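Local coordinates for protein carbohydrate kinase (Agrobacterium tumefaciens, PDB 2NWH) that probably transfers a phosphate group from ATP to a sugar or sugar-like substrate, as other members of the pfkB (ribokinase) family do, at residues A[5-10]-A[57-62]; A[116-121]-A[146-151]; A[138-143]-A[174-179]; A[163-168]-A[184-189]. One frame throughout, in Å; residues are numbered along the deposited sequence.

Contact 1. Residues A[5-10]-A[57-62]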
loop_
_atom_site.group_PDB
_atom_site.type_symbol
_atom_site.label_atom_id
_atom_site.label_comp_id
_atom_site.label_asym_id
_atom_site.label_seq_id
_atom_site.Cartn_x
_atom_site.Cartn_y
_atom_site.Cartn_z
ATOM N N LYS A 5 -14.294 2.351 9.753
ATOM C CA LYS A 5 -13.056 2.080 10.486
ATOM C C LYS A 5 -12.217 1.034 9.783
ATOM O O LYS A 5 -12.713 -0.019 9.449
ATOM C CB LYS A 5 -13.360 1.634 11.913
ATOM C CG LYS A 5 -13.889 2.729 12.823
ATOM C CD LYS A 5 -14.135 2.197 14.261
ATOM C CE LYS A 5 -12.855 1.782 15.041
ATOM N NZ LYS A 5 -11.838 2.845 15.299
ATOM N N ILE A 6 -10.962 1.381 9.493
ATOM C CA ILE A 6 -10.111 0.480 8.756
ATOM C C ILE A 6 -8.906 0.201 9.623
ATOM O O ILE A 6 -8.258 1.154 10.118
ATOM C CB ILE A 6 -9.646 1.109 7.388
ATOM C CG1 ILE A 6 -10.856 1.447 6.493
ATOM C CG2 ILE A 6 -8.575 0.223 6.725
ATOM C CD1 ILE A 6 -10.459 2.165 5.256
ATOM N N LEU A 7 -8.591 -1.071 9.806
ATOM C CA LEU A 7 -7.377 -1.440 10.529
ATOM C C LEU A 7 -6.352 -1.964 9.546
ATOM O O LEU A 7 -6.663 -2.867 8.764
ATOM C CB LEU A 7 -7.683 -2.517 11.559
ATOM C CG LEU A 7 -6.482 -3.082 12.356
ATOM C CD1 LEU A 7 -5.994 -2.073 13.347
ATOM C CD2 LEU A 7 -6.927 -4.317 13.081
ATOM N N VAL A 8 -5.142 -1.408 9.620
ATOM C CA VAL A 8 -4.025 -1.774 8.748
ATOM C C VAL A 8 -2.996 -2.552 9.541
ATOM O O VAL A 8 -2.579 -2.118 10.630
ATOM C CB VAL A 8 -3.379 -0.535 8.146
ATOM C CG1 VAL A 8 -2.222 -0.931 7.214
ATOM C CG2 VAL A 8 -4.434 0.259 7.375
ATOM N N LEU A 9 -2.599 -3.702 9.027
ATOM C CA LEU A 9 -1.540 -4.510 9.638
ATOM C C LEU A 9 -0.443 -4.718 8.591
ATOM O O LEU A 9 -0.641 -5.400 7.584
ATOM C CB LEU A 9 -2.102 -5.845 10.144
ATOM C CG LEU A 9 -3.274 -5.667 11.091
ATOM C CD1 LEU A 9 -4.590 -5.939 10.353
ATOM C CD2 LEU A 9 -3.116 -6.698 12.242
ATOM N N GLY A 10 0.713 -4.116 8.813
ATOM C CA GLY A 10 1.693 -4.046 7.752
ATOM C C GLY A 10 2.927 -3.291 8.173
ATOM O O GLY A 10 3.217 -3.182 9.358
ATOM N N ARG A 57 -6.632 2.994 11.785
ATOM C CA ARG A 57 -5.679 2.580 12.825
ATOM C C ARG A 57 -4.644 1.649 12.169
ATOM O O ARG A 57 -4.983 0.891 11.235
ATOM C CB ARG A 57 -6.422 1.865 13.971
ATOM C CG ARG A 57 -5.514 1.147 14.975
ATOM C CD ARG A 57 -6.360 0.450 16.007
ATOM N NE ARG A 57 -5.576 -0.199 17.066
ATOM C CZ ARG A 57 -6.129 -0.903 18.053
ATOM N NH1 ARG A 57 -7.433 -1.102 18.070
ATOM N NH2 ARG A 57 -5.378 -1.442 18.997
ATOM N N ILE A 58 -3.395 1.707 12.626
ATOM C CA ILE A 58 -2.357 0.782 12.100
ATOM C C ILE A 58 -1.628 0.043 13.236
ATOM O O ILE A 58 -1.319 0.629 14.276
ATOM C CB ILE A 58 -1.331 1.473 11.131
ATOM C CG1 ILE A 58 -0.366 0.427 10.506
ATOM C CG2 ILE A 58 -0.529 2.659 11.840
ATOM C CD1 ILE A 58 0.391 0.995 9.286
ATOM N N ILE A 59 -1.339 -1.234 13.001
ATOM C CA ILE A 59 -0.492 -2.031 13.885
ATOM C C ILE A 59 0.718 -2.453 13.037
ATOM O O ILE A 59 0.574 -3.230 12.057
ATOM C CB ILE A 59 -1.229 -3.282 14.361
ATOM C CG1 ILE A 59 -2.481 -2.918 15.153
ATOM C CG2 ILE A 59 -0.298 -4.158 15.334
ATOM C CD1 ILE A 59 -3.405 -4.196 15.398
ATOM N N ALA A 60 1.886 -1.879 13.372
ATOM C CA ALA A 60 3.143 -2.257 12.727
ATOM C C ALA A 60 4.216 -2.582 13.774
ATOM O O ALA A 60 4.288 -1.895 14.810
ATOM C CB ALA A 60 3.615 -1.143 11.853
ATOM N N PRO A 61 5.078 -3.573 13.495
ATOM C CA PRO A 61 6.240 -3.827 14.384
ATOM C C PRO A 61 7.036 -2.535 14.472
ATOM O O PRO A 61 7.193 -1.819 13.464
ATOM C CB PRO A 61 7.018 -4.921 13.654
ATOM C CG PRO A 61 5.926 -5.717 12.924
ATOM C CD PRO A 61 5.071 -4.524 12.359
ATOM N N ARG A 62 7.453 -2.176 15.676
ATOM C CA ARG A 62 8.084 -0.882 15.907
ATOM C C ARG A 62 9.237 -1.094 16.895
ATOM O O ARG A 62 9.108 -1.857 17.841
ATOM C CB ARG A 62 7.073 0.061 16.528
ATOM C CG ARG A 62 7.555 1.438 16.904
ATOM C CD ARG A 62 7.855 2.349 15.669
ATOM N NE ARG A 62 6.704 2.358 14.722
ATOM C CZ ARG A 62 5.545 2.999 14.916
ATOM N NH1 ARG A 62 5.316 3.746 15.998
ATOM N NH2 ARG A 62 4.584 2.880 14.003
HETATM O O HOH W 1 -10.337 0.490 17.302
#
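Arg-57 meets strand 5-9 through both its backbone and the aliphatic part of its side chain. Its N donates to Ile-6 O at 3.0 Å, and its O receives Val-8 N at 2.8 Å, so that one residue brackets Leu-7 from the neighbouring strand. The Arg-57 side chain runs out extended beside that of Leu-7, both pointing the same way, with Leu-7 CD1 against Arg-57 CG at 3.6 Å. Beyond this apolar stem the guanidinium turns to another partner: NE is hydrogen-bonded to Thr-83 in the next strand, while a water forms only weak bonds to NH1 and to Lys-5 NZ, the lysine being salt-bridged to Glu-55.

Ile-58, on the opposite face with Val-8, lays its CD1 3.9 Å from Val-8 CG1; these two branched side chains cross obliquely, and Phe-43 and Ala-46 of helix 41-51 close over them. The pairing is that of adjacent parallel strands, inclined by 19°, in the central sheet of the ribokinase-like alpha/beta fold, where helices pack on both faces.

Ile-59 returns to the Leu-7 face. Its N reaches Val-8 O at 2.8 Å, and its CG1 branch, anti to the carbonyl carbon (chi1 -61°), carries CD1 to within 3.9 Å of Leu-7 CD1 and 4.0 Å of Leu-9 CD2. Ala-131 of helix 126-134 packs on Leu-7, Arg-57 and Ile-59. The ladder then frays: Gly-10 N makes only a weak bond to Ile-59 O, and Ala-60 sets its CB 3.2 Å from Gly-10 O, a buried carbonyl oxygen with no hydrogen-bonding partner in the model.

Contact 2. Residues A[116-121]-A[146-151]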
loop_
_atom_site.group_PDB
_atom_site.type_symbol
_atom_site.label_atom_id
_atom_site.label_comp_id
_atom_site.label_asym_id
_atom_site.label_seq_id
_atom_site.Cartn_x
_atom_site.Cartn_y
_atom_site.Cartn_z
ATOM N N LYS A 116 9.743 -9.880 10.912
ATOM C CA LYS A 116 9.779 -11.326 11.223
ATOM C C LYS A 116 9.278 -11.631 12.623
ATOM O O LYS A 116 8.908 -12.771 12.884
ATOM C CB LYS A 116 11.196 -11.907 11.081
ATOM C CG LYS A 116 11.813 -11.594 9.712
ATOM C CD LYS A 116 13.141 -12.281 9.529
ATOM C CE LYS A 116 13.482 -12.289 8.066
ATOM N NZ LYS A 116 14.124 -11.004 7.725
ATOM N N LEU A 117 9.254 -10.623 13.504
ATOM C CA LEU A 117 8.730 -10.814 14.872
ATOM C C LEU A 117 7.215 -10.838 14.924
ATOM O O LEU A 117 6.632 -11.259 15.936
ATOM C CB LEU A 117 9.238 -9.724 15.815
ATOM C CG LEU A 117 10.757 -9.688 16.066
ATOM C CD1 LEU A 117 11.077 -8.647 17.146
ATOM C CD2 LEU A 117 11.368 -11.024 16.417
ATOM N N PHE A 118 6.567 -10.403 13.849
ATOM C CA PHE A 118 5.112 -10.416 13.830
ATOM C C PHE A 118 4.655 -11.819 13.388
ATOM O O PHE A 118 4.297 -12.053 12.242
ATOM C CB PHE A 118 4.560 -9.300 12.918
ATOM C CG PHE A 118 3.148 -8.859 13.279
ATOM C CD1 PHE A 118 2.658 -7.628 12.818
ATOM C CD2 PHE A 118 2.352 -9.634 14.157
ATOM C CE1 PHE A 118 1.352 -7.211 13.128
ATOM C CE2 PHE A 118 1.053 -9.229 14.487
ATOM C CZ PHE A 118 0.557 -8.021 13.974
ATOM N N THR A 119 4.701 -12.750 14.325
ATOM C CA THR A 119 4.469 -14.165 14.031
ATOM C C THR A 119 2.979 -14.507 14.207
ATOM O O THR A 119 2.201 -13.688 14.733
ATOM C CB THR A 119 5.227 -15.032 15.018
ATOM O OG1 THR A 119 4.741 -14.690 16.307
ATOM C CG2 THR A 119 6.772 -14.776 14.898
ATOM N N PRO A 120 2.545 -15.689 13.702
ATOM C CA PRO A 120 1.118 -16.038 13.934
ATOM C C PRO A 120 0.735 -16.045 15.402
ATOM O O PRO A 120 -0.352 -15.599 15.758
ATOM C CB PRO A 120 0.998 -17.426 13.319
ATOM C CG PRO A 120 2.001 -17.407 12.212
ATOM C CD PRO A 120 3.213 -16.718 12.877
ATOM N N ARG A 121 1.643 -16.521 16.248
ATOM C CA ARG A 121 1.423 -16.527 17.693
ATOM C C ARG A 121 1.103 -15.139 18.202
ATOM O O ARG A 121 0.153 -14.948 18.957
ATOM C CB ARG A 121 2.691 -17.072 18.343
ATOM C CG ARG A 121 2.741 -17.059 19.823
ATOM C CD ARG A 121 3.817 -18.056 20.262
ATOM N NE ARG A 121 3.586 -18.398 21.651
ATOM C CZ ARG A 121 4.120 -19.426 22.292
ATOM N NH1 ARG A 121 3.809 -19.619 23.563
ATOM N NH2 ARG A 121 4.946 -20.255 21.675
ATOM N N GLU A 146 4.709 -14.904 5.786
ATOM C CA GLU A 146 3.730 -15.741 5.094
ATOM C C GLU A 146 2.710 -16.378 6.045
ATOM O O GLU A 146 1.490 -16.217 5.843
ATOM C CB GLU A 146 4.422 -16.793 4.191
ATOM C CG GLU A 146 3.488 -17.859 3.583
ATOM C CD GLU A 146 4.093 -18.566 2.353
ATOM O OE1 GLU A 146 5.180 -18.155 1.883
ATOM O OE2 GLU A 146 3.462 -19.522 1.837
ATOM N N ASP A 147 3.169 -17.091 7.075
ATOM C CA ASP A 147 2.213 -17.756 7.963
ATOM C C ASP A 147 1.311 -16.786 8.728
ATOM O O ASP A 147 0.182 -17.116 9.091
ATOM C CB ASP A 147 2.858 -18.800 8.900
ATOM C CG ASP A 147 4.092 -18.270 9.653
ATOM O OD1 ASP A 147 4.587 -18.996 10.559
ATOM O OD2 ASP A 147 4.579 -17.160 9.356
ATOM N N THR A 148 1.822 -15.574 8.960
ATOM C CA THR A 148 1.041 -14.540 9.609
ATOM C C THR A 148 -0.068 -14.071 8.690
ATOM O O THR A 148 -1.199 -13.862 9.134
ATOM C CB THR A 148 1.955 -13.377 10.076
ATOM O OG1 THR A 148 2.933 -13.953 10.955
ATOM C CG2 THR A 148 1.137 -12.351 10.887
ATOM N N LEU A 149 0.252 -13.962 7.396
ATOM C CA LEU A 149 -0.723 -13.565 6.425
ATOM C C LEU A 149 -1.828 -14.609 6.323
ATOM O O LEU A 149 -3.009 -14.281 6.363
ATOM C CB LEU A 149 -0.053 -13.297 5.089
ATOM C CG LEU A 149 0.831 -12.064 4.998
ATOM C CD1 LEU A 149 1.721 -12.152 3.773
ATOM C CD2 LEU A 149 -0.043 -10.810 4.972
ATOM N N THR A 150 -1.467 -15.887 6.304
ATOM C CA THR A 150 -2.502 -16.933 6.311
ATOM C C THR A 150 -3.391 -16.898 7.576
ATOM O O THR A 150 -4.643 -16.996 7.475
ATOM C CB THR A 150 -1.855 -18.300 6.149
ATOM O OG1 THR A 150 -0.923 -18.237 5.062
ATOM C CG2 THR A 150 -2.911 -19.407 5.894
ATOM N N ALA A 151 -2.761 -16.748 8.754
ATOM C CA ALA A 151 -3.496 -16.694 10.013
ATOM C C ALA A 151 -4.439 -15.502 10.046
ATOM O O ALA A 151 -5.578 -15.638 10.529
ATOM C CB ALA A 151 -2.548 -16.646 11.208
#
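With chi1 at -58°, Thr-148 holds OG1 beside its own backbone N and CG2 anti to it, which presents the hydroxyl to the carbonyl of Phe-118 and leaves the methyl CG2 loosely beside the Phe-118 ring, 4.4 Å from Phe-118 CD2. Asp-147, one residue earlier on the same helix, has CG between its backbone N and carbonyl carbon (chi1 50°), and this brings the carboxylate against the ring of Pro-120.

Thr-148 OG1 donates to Phe-118 O at 2.7 Å. The hydroxyl arrives in the carbonyl plane, on a lone pair, with a C=O...donor angle of 138°. The Pro-120 ring lies next to this bond, its CD 3.4 Å from Thr-148 OG1. Its CG meets Asp-147 CG, also at 3.4 Å, the two side chains crossing at about a right angle. On the far side of Thr-148 along the helix, Ala-151 CB touches Pro-120 CB at 4.2 Å.

The contact joins the N-terminal part of helix 146-158 to the start of helix 120-123 and the turn before it. Phe-118 is the centre of an inverse gamma turn, and Thr-119 is the N-cap of the short helix, its OG1 accepting from Arg-122 N. The Phe-118 ring also packs edge-to-face on Phe-85 and touches Ile-59 and Pro-61 of the sheet.

Pro-120 N, though 3.3 Å from Thr-148 OG1, makes no bond with it: the tertiary amide has no N-H, and its delocalised lone pair is no acceptor. The contact therefore rests on one directional hydrogen bond, beside a proline ring that the carboxylate meets by van der Waals contact.

Contact 3. Residues A[138-143]-A[174-179]. With CA (calcium ion), chain B.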
loop_
_atom_site.group_PDB
_atom_site.type_symbol
_atom_site.label_atom_id
_atom_site.label_comp_id
_atom_site.label_asym_id
_atom_site.label_seq_id
_atom_site.Cartn_x
_atom_site.Cartn_y
_atom_site.Cartn_z
ATOM N N LEU A 138 -10.240 -4.573 6.932
ATOM C CA LEU A 138 -8.815 -4.831 7.217
ATOM C C LEU A 138 -7.968 -4.605 5.983
ATOM O O LEU A 138 -8.425 -4.862 4.833
ATOM C CB LEU A 138 -8.592 -6.276 7.677
ATOM C CG LEU A 138 -9.474 -6.743 8.850
ATOM C CD1 LEU A 138 -9.196 -8.197 9.155
ATOM C CD2 LEU A 138 -9.301 -5.859 10.095
ATOM N N LEU A 139 -6.731 -4.156 6.218
ATOM C CA LEU A 139 -5.777 -4.039 5.139
ATOM C C LEU A 139 -4.446 -4.565 5.621
ATOM O O LEU A 139 -3.964 -4.158 6.680
ATOM C CB LEU A 139 -5.629 -2.569 4.681
ATOM C CG LEU A 139 -4.467 -2.302 3.671
ATOM C CD1 LEU A 139 -4.683 -3.055 2.322
ATOM C CD2 LEU A 139 -4.296 -0.769 3.458
ATOM N N CYS A 140 -3.807 -5.419 4.833
ATOM C CA CYS A 140 -2.474 -5.854 5.227
ATOM C C CYS A 140 -1.526 -5.630 4.065
ATOM O O CYS A 140 -1.956 -5.299 2.935
ATOM C CB CYS A 140 -2.499 -7.339 5.647
ATOM S SG CYS A 140 -2.880 -8.513 4.271
ATOM N N ASP A 141 -0.244 -5.825 4.324
ATOM C CA ASP A 141 0.681 -5.884 3.230
ATOM C C ASP A 141 1.596 -7.097 3.407
ATOM O O ASP A 141 1.646 -7.734 4.482
ATOM C CB ASP A 141 1.427 -4.585 3.007
ATOM C CG ASP A 141 2.433 -4.289 4.118
ATOM O OD1 ASP A 141 2.944 -5.249 4.744
ATOM O OD2 ASP A 141 2.726 -3.103 4.350
ATOM N N ALA A 142 2.307 -7.402 2.326
ATOM C CA ALA A 142 3.088 -8.615 2.285
ATOM C C ALA A 142 4.461 -8.436 2.953
ATOM O O ALA A 142 5.343 -9.288 2.776
ATOM C CB ALA A 142 3.192 -9.137 0.805
ATOM N N ASN A 143 4.635 -7.353 3.734
ATOM C CA ASN A 143 5.794 -7.232 4.638
ATOM C C ASN A 143 5.710 -8.209 5.806
ATOM O O ASN A 143 6.737 -8.584 6.410
ATOM C CB ASN A 143 5.948 -5.821 5.220
ATOM C CG ASN A 143 6.486 -4.833 4.234
ATOM O OD1 ASN A 143 5.863 -3.789 3.972
ATOM N ND2 ASN A 143 7.646 -5.145 3.662
ATOM N N VAL A 174 4.239 -13.585 -3.247
ATOM C CA VAL A 174 4.065 -15.043 -3.108
ATOM C C VAL A 174 3.616 -15.456 -1.687
ATOM O O VAL A 174 2.921 -16.460 -1.502
ATOM C CB VAL A 174 5.350 -15.813 -3.502
ATOM C CG1 VAL A 174 5.728 -15.536 -4.947
ATOM C CG2 VAL A 174 6.505 -15.467 -2.558
ATOM N N LYS A 175 3.987 -14.645 -0.700
ATOM C CA LYS A 175 3.628 -14.852 0.710
ATOM C C LYS A 175 2.113 -14.829 0.965
ATOM O O LYS A 175 1.647 -15.243 2.059
ATOM C CB LYS A 175 4.308 -13.791 1.571
ATOM C CG LYS A 175 5.842 -13.893 1.575
ATOM C CD LYS A 175 6.544 -12.607 2.032
ATOM C CE LYS A 175 6.465 -12.411 3.515
ATOM N NZ LYS A 175 7.167 -11.193 4.041
ATOM N N LEU A 176 1.363 -14.340 -0.035
ATOM C CA LEU A 176 -0.097 -14.187 0.060
ATOM C C LEU A 176 -0.859 -15.423 -0.435
ATOM O O LEU A 176 -2.081 -15.495 -0.320
ATOM C CB LEU A 176 -0.587 -12.920 -0.693
ATOM C CG LEU A 176 -0.263 -11.583 -0.014
ATOM C CD1 LEU A 176 -0.323 -10.456 -1.010
ATOM C CD2 LEU A 176 -1.131 -11.312 1.238
ATOM N N LYS A 177 -0.126 -16.406 -0.952
ATOM C CA LYS A 177 -0.721 -17.551 -1.663
ATOM C C LYS A 177 -1.770 -18.332 -0.849
ATOM O O LYS A 177 -2.888 -18.551 -1.359
ATOM C CB LYS A 177 0.378 -18.462 -2.204
ATOM C CG LYS A 177 -0.098 -19.564 -3.159
ATOM C CD LYS A 177 1.076 -20.397 -3.721
ATOM C CE LYS A 177 2.120 -20.775 -2.641
ATOM N NZ LYS A 177 1.579 -21.607 -1.518
ATOM N N ALA A 178 -1.453 -18.739 0.396
ATOM C CA ALA A 178 -2.467 -19.458 1.201
ATOM C C ALA A 178 -3.635 -18.543 1.629
ATOM O O ALA A 178 -4.792 -18.989 1.774
ATOM C CB ALA A 178 -1.853 -20.156 2.397
ATOM N N ALA A 179 -3.348 -17.256 1.778
ATOM C CA ALA A 179 -4.352 -16.304 2.262
ATOM C C ALA A 179 -5.307 -15.867 1.146
ATOM O O ALA A 179 -6.351 -15.250 1.391
ATOM C CB ALA A 179 -3.640 -15.091 2.867
HETATM CA CA CA B . -6.552 -20.582 1.874
HETATM O O HOH W 2 -8.105 -18.928 2.131
HETATM O O HOH W 3 -5.595 -20.554 4.178
HETATM O O HOH W 4 -6.042 -20.071 -0.700
#
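Lys-175 NZ donates to Ala-142 O at 2.9 Å, joining a short 3-10 segment to the loop that leaves the C-terminal end of strand 137-141 in the central sheet of the ribokinase-like fold. The donor is tilted 28° from the carbonyl plane. The bend of the lysine chain at chi3 (76°) turns CE, 3.4 Å from Ala-142 O, and then NZ to that oxygen. A weak bond to Leu-144 O gives NZ a second backbone acceptor.

Next to this polar grip is an apolar one. The two methyls of Leu-176 divide the work: CD1 meets Ala-142 CB at 4.2 Å, whereas CD2 approaches Cys-140 SG at 4.5 Å. Leu-149 of helix 146-158 packs against both Cys-140 and Lys-175.

A second shell fixes the loop itself. Asp-141 makes an Asx turn, its OD1 accepting from Asn-143 N at 2.9 Å, from above the carboxylate plane. The other oxygen, Asp-141 OD2, receives the backbone N-H groups of Gly-11 and Gly-42, so the aspartate is held to two further segments while it shapes the turn that presents Ala-142 O.

Further along 174-179, away from the strand, a calcium ion is bound by one protein oxygen and three waters; the protein ligand is Ala-178 O, 2.4 Å from the metal.

Contact 4. Residues A[163-168]-A[184-189]; sequences LAAIAI and DILFMN
Leu-163 O takes Asp-184 N at 2.6 Å, just before strand 185-189, and more weakly Ile-185 N, the regular ladder donor between parallel strands 163-166 and 185-189 of a beta-alpha-beta unit whose crossover contains helix 170-173. Farther along, Ala-165 is bonded through both its N and its O: its N donates to Ile-185 O, and its O accepts from Phe-187 N at 2.7 Å. Ala-167 N, just past the strand end, donates to Phe-187 O. A C-H...O contact from Ala-164 CA to Ile-185 O, 3.1 Å long, supplements the ladder.

The apolar contacts fall on two faces. On one, the Phe-187 ring meets Ala-164 CB (from CE2, 4.2 Å) and Ile-166 CG1 (from CD2, 4.4 Å), both obliquely, while Ile-185 CG2 from its own strand sits over a ring face, offset toward the rim; helix 255-266 packs here through Ala-258 and Leu-262. On the other, Ala-165 CB meets Leu-186 CG at 4.1 Å. Leu-186 has CG anti to its backbone N (chi1 -151°), and its CD2 leans across to Ala-167 CB, just beyond the strand end, at 3.9 Å. That alanine methyl also meets Met-188 CB, again at 3.9 Å.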
loop_
_atom_site.group_PDB
_atom_site.type_symbol
_atom_site.label_atom_id
_atom_site.label_comp_id
_atom_site.label_asym_id
_atom_site.label_seq_id
_atom_site.Cartn_x
_atom_site.Cartn_y
_atom_site.Cartn_z
ATOM N N LEU A 163 -11.110 -8.289 3.862
ATOM C CA LEU A 163 -9.641 -8.141 3.901
ATOM C C LEU A 163 -9.073 -7.755 2.536
ATOM O O LEU A 163 -9.297 -8.466 1.550
ATOM C CB LEU A 163 -8.965 -9.444 4.369
ATOM C CG LEU A 163 -7.427 -9.594 4.399
ATOM C CD1 LEU A 163 -6.750 -8.680 5.397
ATOM C CD2 LEU A 163 -7.045 -11.063 4.716
ATOM N N ALA A 164 -8.351 -6.645 2.509
ATOM C CA ALA A 164 -7.535 -6.224 1.365
ATOM C C ALA A 164 -6.027 -6.389 1.647
ATOM O O ALA A 164 -5.590 -6.448 2.792
ATOM C CB ALA A 164 -7.844 -4.738 1.009
ATOM N N ALA A 165 -5.246 -6.437 0.588
ATOM C CA ALA A 165 -3.826 -6.716 0.671
ATOM C C ALA A 165 -3.073 -5.945 -0.389
ATOM O O ALA A 165 -3.542 -5.784 -1.522
ATOM C CB ALA A 165 -3.592 -8.207 0.485
ATOM N N ILE A 166 -1.901 -5.464 -0.017
ATOM C CA ILE A 166 -0.975 -4.838 -0.956
ATOM C C ILE A 166 0.238 -5.752 -1.099
ATOM O O ILE A 166 0.857 -6.147 -0.095
ATOM C CB ILE A 166 -0.548 -3.446 -0.427
ATOM C CG1 ILE A 166 -1.709 -2.452 -0.491
ATOM C CG2 ILE A 166 0.619 -2.826 -1.220
ATOM C CD1 ILE A 166 -1.383 -1.229 0.411
ATOM N N ALA A 167 0.599 -6.030 -2.353
ATOM C CA ALA A 167 1.585 -7.044 -2.705
ATOM C C ALA A 167 3.041 -6.668 -2.398
ATOM O O ALA A 167 3.873 -7.557 -2.224
ATOM C CB ALA A 167 1.443 -7.414 -4.183
ATOM N N ILE A 168 3.333 -5.362 -2.400
ATOM C CA ILE A 168 4.630 -4.751 -2.087
ATOM C C ILE A 168 5.722 -4.950 -3.144
ATOM O O ILE A 168 6.291 -3.978 -3.609
ATOM C CB ILE A 168 5.169 -5.095 -0.643
ATOM C CG1 ILE A 168 4.155 -4.672 0.434
ATOM C CG2 ILE A 168 6.472 -4.359 -0.352
ATOM C CD1 ILE A 168 3.976 -3.145 0.547
ATOM N N ASP A 184 -10.375 -10.264 -0.062
ATOM C CA ASP A 184 -11.395 -9.687 -0.900
ATOM C C ASP A 184 -10.826 -8.876 -2.051
ATOM O O ASP A 184 -11.375 -8.911 -3.134
ATOM C CB ASP A 184 -12.342 -8.839 -0.052
ATOM C CG ASP A 184 -13.343 -9.684 0.708
ATOM O OD1 ASP A 184 -13.282 -10.931 0.604
ATOM O OD2 ASP A 184 -14.219 -9.089 1.378
ATOM N N ILE A 185 -9.752 -8.119 -1.799
ATOM C CA ILE A 185 -9.100 -7.283 -2.842
ATOM C C ILE A 185 -7.577 -7.274 -2.667
ATOM O O ILE A 185 -7.065 -6.846 -1.617
ATOM C CB ILE A 185 -9.558 -5.805 -2.819
ATOM C CG1 ILE A 185 -11.091 -5.696 -2.813
ATOM C CG2 ILE A 185 -8.945 -5.046 -4.050
ATOM C CD1 ILE A 185 -11.664 -4.376 -2.336
ATOM N N LEU A 186 -6.856 -7.737 -3.676
ATOM C CA LEU A 186 -5.394 -7.688 -3.666
ATOM C C LEU A 186 -4.894 -6.677 -4.688
ATOM O O LEU A 186 -5.256 -6.738 -5.884
ATOM C CB LEU A 186 -4.793 -9.052 -3.990
ATOM C CG LEU A 186 -3.414 -9.409 -3.408
ATOM C CD1 LEU A 186 -3.002 -10.732 -3.990
ATOM C CD2 LEU A 186 -2.289 -8.410 -3.636
ATOM N N PHE A 187 -4.067 -5.748 -4.221
ATOM C CA PHE A 187 -3.532 -4.693 -5.102
ATOM C C PHE A 187 -2.130 -5.017 -5.574
ATOM O O PHE A 187 -1.227 -5.255 -4.768
ATOM C CB PHE A 187 -3.555 -3.327 -4.427
ATOM C CG PHE A 187 -4.935 -2.860 -4.057
ATOM C CD1 PHE A 187 -5.784 -2.328 -5.028
ATOM C CD2 PHE A 187 -5.397 -2.985 -2.762
ATOM C CE1 PHE A 187 -7.059 -1.911 -4.700
ATOM C CE2 PHE A 187 -6.669 -2.550 -2.416
ATOM C CZ PHE A 187 -7.509 -2.037 -3.402
ATOM N N MET A 188 -1.945 -5.003 -6.888
ATOM C CA MET A 188 -0.658 -5.347 -7.438
ATOM C C MET A 188 -0.417 -4.730 -8.809
ATOM O O MET A 188 -1.344 -4.243 -9.474
ATOM C CB MET A 188 -0.517 -6.872 -7.510
ATOM C CG MET A 188 -1.562 -7.543 -8.399
ATOM S SD MET A 188 -1.522 -9.319 -8.159
ATOM C CE MET A 188 -3.232 -9.697 -7.936
ATOM N N ASN A 189 0.841 -4.764 -9.224
ATOM C CA ASN A 189 1.234 -4.382 -10.581
ATOM C C ASN A 189 1.464 -5.660 -11.416
ATOM O O ASN A 189 1.300 -6.768 -10.900
ATOM C CB ASN A 189 2.496 -3.525 -10.489
ATOM C CG ASN A 189 3.723 -4.326 -10.001
ATOM O OD1 ASN A 189 4.758 -3.754 -9.700
ATOM N ND2 ASN A 189 3.602 -5.654 -9.949
#

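How the contacts relate
From the N terminus, contact 1 closes first, pairing strand 5-9 with the strand that returns after helix 41-51. Contact 2 opens later in the chain, but its Phe-118 packs back on contact 1, reaching Leu-9 as well. Contact 3 begins with strand 137-141 before contact 2 has closed at helix 146-158, so the two loops cross; contact 4 likewise opens at 163-168, inside the loop of contact 3, and closes beyond it. Contacts 1, 3 and 4 share the central sheet, strand 137-141 lying between strands 5-9 and 163-166 and hydrogen-bonded to both. Leu-149 and Thr-150 bring contact 2's helix against 174-179.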